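Local coordinates for Sn-glycerol-3-phosphate ABC transporter substrate-binding protein UspB (Mycobacterium tuberculosis, PDB 4MFI), which probably captures glycerophosphocholine outside the cytoplasmic membrane and delivers it to an ABC importer, as the substrate-binding subunit of that transporter, at residues Ser31-Ile39 and Lys314-Asn322; Leu100-Phe108 and Gln381-Asp392. All coordinates share one frame; numbering follows the deposited sequence.

Contact 1. Residues Ser31-Ile39 and Lys314-Asn322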
loop_
_atom_site.group_PDB
_atom_site.type_symbol
_atom_site.label_atom_id
_atom_site.label_comp_id
_atom_site.label_asym_id
_atom_site.label_seq_id
_atom_site.Cartn_x
_atom_site.Cartn_y
_atom_site.Cartn_z
ATOM N N SER A 31 -31.923 14.182 -6.002
ATOM C CA SER A 31 -30.882 13.412 -6.674
ATOM C C SER A 31 -29.565 13.429 -5.900
ATOM O O SER A 31 -28.730 12.546 -6.083
ATOM C CB SER A 31 -30.662 13.919 -8.103
ATOM O OG SER A 31 -30.368 15.307 -8.116
ATOM N N VAL A 32 -29.371 14.428 -5.042
ATOM C CA VAL A 32 -28.149 14.469 -4.237
ATOM C C VAL A 32 -28.390 14.595 -2.737
ATOM O O VAL A 32 -29.473 14.989 -2.283
ATOM C CB VAL A 32 -27.163 15.587 -4.678
ATOM C CG1 VAL A 32 -26.799 15.442 -6.148
ATOM C CG2 VAL A 32 -27.733 16.963 -4.388
ATOM N N LYS A 33 -27.355 14.253 -1.977
ATOM C CA LYS A 33 -27.350 14.454 -0.540
ATOM C C LYS A 33 -27.149 15.935 -0.267
ATOM O O LYS A 33 -26.097 16.503 -0.571
ATOM C CB LYS A 33 -26.224 13.652 0.110
ATOM C CG LYS A 33 -26.289 13.627 1.627
ATOM C CD LYS A 33 -25.144 12.828 2.210
ATOM C CE LYS A 33 -25.323 12.650 3.706
ATOM N NZ LYS A 33 -24.176 11.926 4.317
ATOM N N SER A 34 -28.167 16.560 0.303
ATOM C CA SER A 34 -28.122 17.985 0.574
ATOM C C SER A 34 -28.536 18.233 2.018
ATOM O O SER A 34 -28.850 17.295 2.751
ATOM C CB SER A 34 -29.052 18.721 -0.386
ATOM O OG SER A 34 -30.362 18.182 -0.335
ATOM N N GLY A 35 -28.530 19.489 2.441
ATOM C CA GLY A 35 -28.959 19.800 3.790
ATOM C C GLY A 35 -27.823 19.892 4.789
ATOM O O GLY A 35 -26.647 19.799 4.425
ATOM N N SER A 36 -28.184 20.051 6.059
ATOM C CA SER A 36 -27.226 20.442 7.088
ATOM C C SER A 36 -26.949 19.379 8.146
ATOM O O SER A 36 -26.489 19.705 9.243
ATOM C CB SER A 36 -27.702 21.722 7.776
ATOM O OG SER A 36 -28.935 21.507 8.444
ATOM N N GLY A 37 -27.223 18.115 7.833
ATOM C CA GLY A 37 -26.874 17.036 8.740
ATOM C C GLY A 37 -25.363 16.926 8.833
ATOM O O GLY A 37 -24.655 17.464 7.983
ATOM N N PRO A 38 -24.859 16.234 9.866
ATOM C CA PRO A 38 -23.414 16.102 10.088
ATOM C C PRO A 38 -22.695 15.476 8.904
ATOM O O PRO A 38 -23.308 14.752 8.108
ATOM C CB PRO A 38 -23.330 15.160 11.293
ATOM C CG PRO A 38 -24.633 15.329 12.000
ATOM C CD PRO A 38 -25.646 15.561 10.916
ATOM N N ILE A 39 -21.404 15.767 8.790
ATOM C CA ILE A 39 -20.538 15.094 7.833
ATOM C C ILE A 39 -20.423 13.617 8.216
ATOM O O ILE A 39 -19.953 13.294 9.310
ATOM C CB ILE A 39 -19.138 15.738 7.823
ATOM C CG1 ILE A 39 -19.235 17.200 7.372
ATOM C CG2 ILE A 39 -18.182 14.954 6.924
ATOM C CD1 ILE A 39 -17.964 18.011 7.597
ATOM N N LYS A 314 -22.436 12.470 -5.616
ATOM C CA LYS A 314 -23.837 12.854 -5.416
ATOM C C LYS A 314 -24.093 13.623 -4.113
ATOM O O LYS A 314 -25.105 13.424 -3.440
ATOM C CB LYS A 314 -24.774 11.653 -5.546
ATOM C CG LYS A 314 -24.648 10.615 -4.457
ATOM C CD LYS A 314 -25.922 9.787 -4.366
ATOM C CE LYS A 314 -26.351 9.277 -5.729
ATOM N NZ LYS A 314 -27.441 8.269 -5.638
ATOM N N LEU A 315 -23.167 14.509 -3.775
ATOM C CA LEU A 315 -23.367 15.463 -2.692
ATOM C C LEU A 315 -23.662 16.820 -3.306
ATOM O O LEU A 315 -23.241 17.101 -4.431
ATOM C CB LEU A 315 -22.100 15.589 -1.842
ATOM C CG LEU A 315 -21.451 14.379 -1.172
ATOM C CD1 LEU A 315 -20.383 14.859 -0.187
ATOM C CD2 LEU A 315 -22.464 13.480 -0.486
ATOM N N SER A 316 -24.374 17.671 -2.573
ATOM C CA SER A 316 -24.490 19.069 -2.965
ATOM C C SER A 316 -23.099 19.702 -2.948
ATOM O O SER A 316 -22.180 19.184 -2.300
ATOM C CB SER A 316 -25.406 19.821 -2.005
ATOM O OG SER A 316 -24.792 19.969 -0.735
ATOM N N GLU A 317 -22.936 20.814 -3.664
ATOM C CA GLU A 317 -21.647 21.499 -3.688
ATOM C C GLU A 317 -21.201 21.924 -2.292
ATOM O O GLU A 317 -20.027 21.781 -1.950
ATOM C CB GLU A 317 -21.659 22.700 -4.641
ATOM C CG GLU A 317 -21.189 22.365 -6.055
ATOM C CD GLU A 317 -19.764 21.820 -6.096
ATOM O OE1 GLU A 317 -18.956 22.163 -5.202
ATOM O OE2 GLU A 317 -19.453 21.047 -7.029
ATOM N N GLU A 318 -22.135 22.428 -1.487
ATOM C CA GLU A 318 -21.811 22.829 -0.118
ATOM C C GLU A 318 -21.262 21.654 0.683
ATOM O O GLU A 318 -20.260 21.789 1.390
ATOM C CB GLU A 318 -23.030 23.430 0.596
ATOM C CG GLU A 318 -22.820 23.617 2.103
ATOM C CD GLU A 318 -23.881 24.484 2.764
ATOM O OE1 GLU A 318 -24.452 25.365 2.082
ATOM O OE2 GLU A 318 -24.141 24.292 3.973
ATOM N N ARG A 319 -21.910 20.497 0.571
ATOM C CA ARG A 319 -21.443 19.327 1.305
ATOM C C ARG A 319 -20.083 18.840 0.809
ATOM O O ARG A 319 -19.284 18.349 1.602
ATOM C CB ARG A 319 -22.478 18.197 1.285
ATOM C CG ARG A 319 -23.766 18.552 2.023
ATOM C CD ARG A 319 -24.633 17.334 2.318
ATOM N NE ARG A 319 -24.054 16.487 3.359
ATOM C CZ ARG A 319 -24.263 16.657 4.663
ATOM N NH1 ARG A 319 -25.044 17.647 5.097
ATOM N NH2 ARG A 319 -23.694 15.840 5.537
ATOM N N LYS A 320 -19.809 18.989 -0.485
ATOM C CA LYS A 320 -18.495 18.608 -1.012
ATOM C C LYS A 320 -17.385 19.476 -0.426
ATOM O O LYS A 320 -16.318 18.973 -0.055
ATOM C CB LYS A 320 -18.461 18.679 -2.543
ATOM C CG LYS A 320 -19.275 17.606 -3.220
ATOM C CD LYS A 320 -19.130 17.669 -4.727
ATOM C CE LYS A 320 -20.034 16.643 -5.373
ATOM N NZ LYS A 320 -20.019 16.726 -6.855
ATOM N N VAL A 321 -17.634 20.781 -0.353
ATOM C CA VAL A 321 -16.672 21.696 0.239
ATOM C C VAL A 321 -16.396 21.303 1.690
ATOM O O VAL A 321 -15.240 21.223 2.101
ATOM C CB VAL A 321 -17.164 23.148 0.147
ATOM C CG1 VAL A 321 -16.285 24.073 0.975
ATOM C CG2 VAL A 321 -17.177 23.588 -1.306
ATOM N N ASN A 322 -17.447 21.039 2.461
ATOM C CA ASN A 322 -17.253 20.668 3.864
ATOM C C ASN A 322 -16.511 19.347 4.016
ATOM O O ASN A 322 -15.669 19.189 4.905
ATOM C CB ASN A 322 -18.587 20.621 4.610
ATOM C CG ASN A 322 -19.218 21.987 4.749
ATOM O OD1 ASN A 322 -18.526 23.007 4.726
ATOM N ND2 ASN A 322 -20.539 22.019 4.899
HETATM O O HOH W 1 -26.540 21.340 0.759
HETATM O O HOH W 2 -23.862 21.523 4.615
#
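R319 reaches out of the first turn of helix 317-330 into the curled backbone of G35, G37 and P38, an example of a buried arginine whose terminal nitrogens are met by main-chain carbonyls. In this periplasmic-binding-protein fold the contact ties the lead-in to strand 39-43, the first strand of the large mixed sheet, to the start of a helix far along the chain. The bonds of the guanidinium come first. NH1 of R319 donates to O of G35 at 2.8 Å and to O of G37 at 2.9 Å, and NH2 binds G37 O, so that one oxygen is gripped end-on by two nitrogens from the same face of its carbonyl plane. A weak bond runs from NH2 to O of P38. All three oxygens lie at the edge of the guanidinium, near its plane, and the bend at chi3 (72°) turns the group into the curl. D96 takes NE in a salt bridge, which with the carbonyls would fix the group's rotation. K33 carries NZ to the backbone O of V94 and to the carboxylates of D40 and D96, which probably offset its closeness to R319.

Backbone pairing comes next: a single beta bridge joins K33 and L315. N of K33 donates to O of K314 at 2.8 Å, and N of S316 returns a bond to O of K33 at 2.9 Å.

Apolar touching fills in beside it. The extended K33 chain runs alongside L315, CB of K33 meeting CD2 of L315 at 3.8 Å. CD1 of I39 comes within 4.0 Å of CB of N322.

As for capping, S316 OG accepts from R319 N as the helix N-cap and lies 2.7 Å from a water that accepts from G35 N.

Contact 2. Residues Leu100-Phe108 and Gln381-Asp392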
loop_
_atom_site.group_PDB
_atom_site.type_symbol
_atom_site.label_atom_id
_atom_site.label_comp_id
_atom_site.label_asym_id
_atom_site.label_seq_id
_atom_site.Cartn_x
_atom_site.Cartn_y
_atom_site.Cartn_z
ATOM N N LEU A 100 -11.461 4.459 0.834
ATOM C CA LEU A 100 -11.370 3.519 -0.289
ATOM C C LEU A 100 -9.928 3.072 -0.498
ATOM O O LEU A 100 -9.011 3.906 -0.501
ATOM C CB LEU A 100 -11.905 4.170 -1.566
ATOM C CG LEU A 100 -13.382 4.570 -1.535
ATOM C CD1 LEU A 100 -13.774 5.286 -2.822
ATOM C CD2 LEU A 100 -14.259 3.338 -1.322
ATOM N N ASP A 101 -9.719 1.767 -0.676
ATOM C CA ASP A 101 -8.347 1.268 -0.802
ATOM C C ASP A 101 -7.751 1.454 -2.195
ATOM O O ASP A 101 -8.375 2.050 -3.087
ATOM C CB ASP A 101 -8.159 -0.166 -0.250
ATOM C CG ASP A 101 -8.648 -1.270 -1.187
ATOM O OD1 ASP A 101 -8.999 -1.024 -2.354
ATOM O OD2 ASP A 101 -8.643 -2.436 -0.747
ATOM N N ASP A 102 -6.541 0.936 -2.365
ATOM C CA ASP A 102 -5.775 1.109 -3.597
ATOM C C ASP A 102 -6.408 0.499 -4.848
ATOM O O ASP A 102 -6.034 0.866 -5.958
ATOM C CB ASP A 102 -4.324 0.617 -3.418
ATOM C CG ASP A 102 -4.214 -0.849 -2.994
ATOM O OD1 ASP A 102 -5.194 -1.438 -2.499
ATOM O OD2 ASP A 102 -3.103 -1.413 -3.131
ATOM N N ARG A 103 -7.367 -0.410 -4.667
ATOM C CA ARG A 103 -8.035 -1.072 -5.784
ATOM C C ARG A 103 -9.445 -0.534 -5.963
ATOM O O ARG A 103 -9.925 -0.354 -7.080
ATOM C CB ARG A 103 -8.099 -2.584 -5.546
ATOM C CG ARG A 103 -6.747 -3.229 -5.273
ATOM C CD ARG A 103 -6.892 -4.531 -4.498
ATOM N NE ARG A 103 -7.736 -4.342 -3.318
ATOM C CZ ARG A 103 -8.552 -5.262 -2.811
ATOM N NH1 ARG A 103 -8.629 -6.475 -3.361
ATOM N NH2 ARG A 103 -9.296 -4.966 -1.749
ATOM N N TRP A 104 -10.118 -0.272 -4.854
ATOM C CA TRP A 104 -11.514 0.127 -4.930
ATOM C C TRP A 104 -11.727 1.563 -5.402
ATOM O O TRP A 104 -12.755 1.856 -6.011
ATOM C CB TRP A 104 -12.207 -0.087 -3.588
ATOM C CG TRP A 104 -12.600 -1.513 -3.310
ATOM C CD1 TRP A 104 -12.024 -2.370 -2.409
ATOM C CD2 TRP A 104 -13.665 -2.244 -3.929
ATOM N NE1 TRP A 104 -12.669 -3.588 -2.433
ATOM C CE2 TRP A 104 -13.683 -3.533 -3.352
ATOM C CE3 TRP A 104 -14.610 -1.932 -4.910
ATOM C CZ2 TRP A 104 -14.607 -4.505 -3.726
ATOM C CZ3 TRP A 104 -15.531 -2.896 -5.280
ATOM C CH2 TRP A 104 -15.519 -4.172 -4.693
ATOM N N TRP A 105 -10.787 2.466 -5.134
ATOM C CA TRP A 105 -11.043 3.859 -5.504
ATOM C C TRP A 105 -11.262 4.006 -7.013
ATOM O O TRP A 105 -12.178 4.717 -7.434
ATOM C CB TRP A 105 -9.973 4.826 -4.967
ATOM C CG TRP A 105 -8.715 4.902 -5.790
ATOM C CD1 TRP A 105 -7.525 4.288 -5.519
ATOM C CD2 TRP A 105 -8.517 5.647 -7.002
ATOM N NE1 TRP A 105 -6.604 4.599 -6.489
ATOM C CE2 TRP A 105 -7.185 5.431 -7.411
ATOM C CE3 TRP A 105 -9.337 6.475 -7.780
ATOM C CZ2 TRP A 105 -6.654 6.002 -8.568
ATOM C CZ3 TRP A 105 -8.808 7.050 -8.936
ATOM C CH2 TRP A 105 -7.477 6.809 -9.317
ATOM N N PHE A 106 -10.460 3.311 -7.823
ATOM C CA PHE A 106 -10.593 3.456 -9.274
ATOM C C PHE A 106 -11.884 2.817 -9.763
ATOM O O PHE A 106 -12.526 3.335 -10.676
ATOM C CB PHE A 106 -9.396 2.871 -10.024
ATOM C CG PHE A 106 -9.491 3.022 -11.523
ATOM C CD1 PHE A 106 -9.131 4.213 -12.136
ATOM C CD2 PHE A 106 -9.943 1.975 -12.317
ATOM C CE1 PHE A 106 -9.217 4.359 -13.516
ATOM C CE2 PHE A 106 -10.035 2.118 -13.694
ATOM C CZ PHE A 106 -9.673 3.310 -14.296
ATOM N N HIS A 107 -12.259 1.686 -9.169
ATOM C CA HIS A 107 -13.530 1.059 -9.501
ATOM C C HIS A 107 -14.675 2.065 -9.403
ATOM O O HIS A 107 -15.509 2.184 -10.309
ATOM C CB HIS A 107 -13.802 -0.122 -8.580
ATOM C CG HIS A 107 -15.189 -0.647 -8.693
ATOM N ND1 HIS A 107 -15.582 -1.503 -9.701
ATOM C CD2 HIS A 107 -16.295 -0.408 -7.946
ATOM C CE1 HIS A 107 -16.864 -1.783 -9.556
ATOM N NE2 HIS A 107 -17.321 -1.127 -8.503
ATOM N N PHE A 108 -14.707 2.811 -8.307
ATOM C CA PHE A 108 -15.752 3.811 -8.135
ATOM C C PHE A 108 -15.546 5.070 -8.982
ATOM O O PHE A 108 -16.511 5.616 -9.515
ATOM C CB PHE A 108 -15.920 4.148 -6.652
ATOM C CG PHE A 108 -16.500 3.019 -5.854
ATOM C CD1 PHE A 108 -17.800 2.589 -6.086
ATOM C CD2 PHE A 108 -15.745 2.367 -4.887
ATOM C CE1 PHE A 108 -18.347 1.544 -5.355
ATOM C CE2 PHE A 108 -16.284 1.314 -4.152
ATOM C CZ PHE A 108 -17.588 0.902 -4.390
ATOM N N GLN A 381 1.520 2.117 -8.349
ATOM C CA GLN A 381 1.372 0.713 -8.705
ATOM C C GLN A 381 0.970 0.472 -10.157
ATOM O O GLN A 381 0.382 1.334 -10.808
ATOM C CB GLN A 381 0.356 0.046 -7.787
ATOM C CG GLN A 381 0.765 0.022 -6.330
ATOM C CD GLN A 381 -0.144 -0.863 -5.520
ATOM O OE1 GLN A 381 -0.155 -2.086 -5.708
ATOM N NE2 GLN A 381 -0.943 -0.258 -4.637
ATOM N N ASP A 382 1.286 -0.719 -10.653
ATOM C CA ASP A 382 0.899 -1.096 -12.014
ATOM C C ASP A 382 -0.620 -1.148 -12.152
ATOM O O ASP A 382 -1.321 -1.635 -11.261
ATOM C CB ASP A 382 1.493 -2.454 -12.382
ATOM C CG ASP A 382 3.001 -2.437 -12.503
ATOM O OD1 ASP A 382 3.616 -1.353 -12.663
ATOM O OD2 ASP A 382 3.571 -3.544 -12.459
ATOM N N TYR A 383 -1.128 -0.642 -13.275
ATOM C CA TYR A 383 -2.578 -0.618 -13.508
ATOM C C TYR A 383 -3.163 -2.028 -13.424
ATOM O O TYR A 383 -4.294 -2.214 -12.960
ATOM C CB TYR A 383 -2.925 -0.030 -14.880
ATOM C CG TYR A 383 -2.720 1.458 -15.081
ATOM C CD1 TYR A 383 -1.919 2.228 -14.230
ATOM C CD2 TYR A 383 -3.307 2.095 -16.166
ATOM C CE1 TYR A 383 -1.738 3.594 -14.456
ATOM C CE2 TYR A 383 -3.131 3.440 -16.401
ATOM C CZ TYR A 383 -2.348 4.194 -15.553
ATOM O OH TYR A 383 -2.190 5.544 -15.814
ATOM N N ALA A 384 -2.399 -3.032 -13.859
ATOM C CA ALA A 384 -2.911 -4.402 -13.844
ATOM C C ALA A 384 -3.228 -4.904 -12.432
ATOM O O ALA A 384 -4.072 -5.792 -12.268
ATOM C CB ALA A 384 -1.949 -5.353 -14.550
ATOM N N ARG A 385 -2.566 -4.343 -11.421
ATOM C CA ARG A 385 -2.871 -4.706 -10.037
ATOM C C ARG A 385 -4.020 -3.886 -9.448
ATOM O O ARG A 385 -4.914 -4.436 -8.798
ATOM C CB ARG A 385 -1.632 -4.622 -9.123
ATOM C CG ARG A 385 -1.946 -5.139 -7.722
ATOM C CD ARG A 385 -0.761 -5.135 -6.731
ATOM N NE ARG A 385 -1.277 -5.724 -5.496
ATOM C CZ ARG A 385 -1.987 -5.050 -4.597
ATOM N NH1 ARG A 385 -2.172 -3.743 -4.735
ATOM N NH2 ARG A 385 -2.502 -5.674 -3.549
ATOM N N VAL A 386 -4.008 -2.577 -9.672
ATOM C CA VAL A 386 -4.937 -1.695 -8.953
ATOM C C VAL A 386 -6.167 -1.193 -9.706
ATOM O O VAL A 386 -7.141 -0.789 -9.069
ATOM C CB VAL A 386 -4.213 -0.471 -8.325
ATOM C CG1 VAL A 386 -3.310 -0.916 -7.167
ATOM C CG2 VAL A 386 -3.442 0.332 -9.391
ATOM N N PHE A 387 -6.127 -1.202 -11.038
ATOM C CA PHE A 387 -7.248 -0.687 -11.845
ATOM C C PHE A 387 -8.012 -1.784 -12.577
ATOM O O PHE A 387 -9.125 -1.563 -13.049
ATOM C CB PHE A 387 -6.757 0.312 -12.898
ATOM C CG PHE A 387 -6.198 1.603 -12.342
ATOM C CD1 PHE A 387 -6.306 1.931 -10.991
ATOM C CD2 PHE A 387 -5.579 2.505 -13.195
ATOM C CE1 PHE A 387 -5.792 3.134 -10.503
ATOM C CE2 PHE A 387 -5.077 3.708 -12.716
ATOM C CZ PHE A 387 -5.180 4.019 -11.364
ATOM N N LEU A 388 -7.401 -2.951 -12.698
ATOM C CA LEU A 388 -7.975 -4.056 -13.455
ATOM C C LEU A 388 -8.659 -4.968 -12.444
ATOM O O LEU A 388 -8.013 -5.447 -11.512
ATOM C CB LEU A 388 -6.846 -4.785 -14.187
ATOM C CG LEU A 388 -7.169 -5.803 -15.286
ATOM C CD1 LEU A 388 -5.922 -6.068 -16.114
ATOM C CD2 LEU A 388 -7.735 -7.107 -14.716
ATOM N N PRO A 389 -9.969 -5.208 -12.612
ATOM C CA PRO A 389 -10.744 -5.961 -11.620
ATOM C C PRO A 389 -10.130 -7.309 -11.280
ATOM O O PRO A 389 -9.875 -8.115 -12.178
ATOM C CB PRO A 389 -12.100 -6.160 -12.312
ATOM C CG PRO A 389 -12.224 -4.982 -13.209
ATOM C CD PRO A 389 -10.816 -4.718 -13.715
ATOM N N GLY A 390 -9.882 -7.527 -9.990
ATOM C CA GLY A 390 -9.261 -8.746 -9.502
ATOM C C GLY A 390 -7.801 -8.975 -9.872
ATOM O O GLY A 390 -7.261 -10.043 -9.587
ATOM N N GLY A 391 -7.149 -7.994 -10.492
ATOM C CA GLY A 391 -5.791 -8.201 -10.964
ATOM C C GLY A 391 -4.824 -8.581 -9.853
ATOM O O GLY A 391 -3.944 -9.440 -10.029
ATOM N N ASP A 392 -4.978 -7.939 -8.701
ATOM C CA ASP A 392 -4.170 -8.296 -7.543
ATOM C C ASP A 392 -4.325 -9.762 -7.164
ATOM O O ASP A 392 -3.338 -10.442 -6.891
ATOM C CB ASP A 392 -4.509 -7.406 -6.345
ATOM C CG ASP A 392 -5.949 -7.540 -5.893
ATOM O OD1 ASP A 392 -6.852 -7.525 -6.758
ATOM O OD2 ASP A 392 -6.183 -7.670 -4.669
HETATM O O HOH W 3 -4.390 -4.046 -1.947
#
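F387 lays its ring against F106 in an offset stack, the centroids 4.0 Å apart and the planes 17° from parallel. Its CB sits over the face of the F106 ring as a CH-pi donor, 3.6 Å from CD2 of F106. CG lies above the same ring, toward its rim. CD1 presses on CB and CG of F106, and CE1 goes on to CZ2 of W105 at 3.6 Å; the W105 and F387 planes stand at 90°. At the tip, CZ reaches W105 CZ2 and F106 CD1, and on the far edge CD2 and CE2 lie over the CD1 side of F106. The F106 ring is swung to the side opposite its own amide nitrogen (chi1 -179°), which sets its face against F387, and F106 CB covers a face of the W105 indole.

This aromatic cluster lies deep in the two-lobed periplasmic-binding-protein fold, where the turn from strand 97-101 into helix 104-110 meets the short helix 383-386 and the start of helix 391-405. Beside it runs a salt-bridge network. OD2 of D102 accepts from NE2 of Q381 at 2.9 Å through its anti lone pair, in a nearly straight bond, and from NH1 of R385 at 3.0 Å, which approaches from above the carboxylate plane. Q381 OE1 receives R385 NH1, in the carbonyl plane and on a lone pair, so amide and guanidinium position one another; a water spans D102 OD1 and R385 NH2.

R103 carries the second bridge, its NH1 donating to OD2 of D392 at 3.0 Å on the syn side but tilted out of the carboxylate plane, with the two groups steeply turned. NH2 of R103 is held by D101 and by D79 of helix 78-88, and D101 OD1 caps the turn at N of R103 and of W104.

How the contacts relate
Burial separates the two contacts. Contact 1 lies about 30 Å from the centre of the chain, measured centre to centre, and is partly exposed; contact 2 lies about 11 Å from it and is buried. Their centres are about 27 Å apart and their nearest atoms about 10 Å, with no touch. Both nonetheless attach to the same mixed sheet, since segment 31-39 enters strand 39-43 and segment 100-108 leaves its parallel neighbour, strand 97-101. In the outer contact a positive side chain is met mainly by backbone oxygens across the interface; in the inner one arginines pair with carboxylates, one of which an amide shares, beside stacked rings.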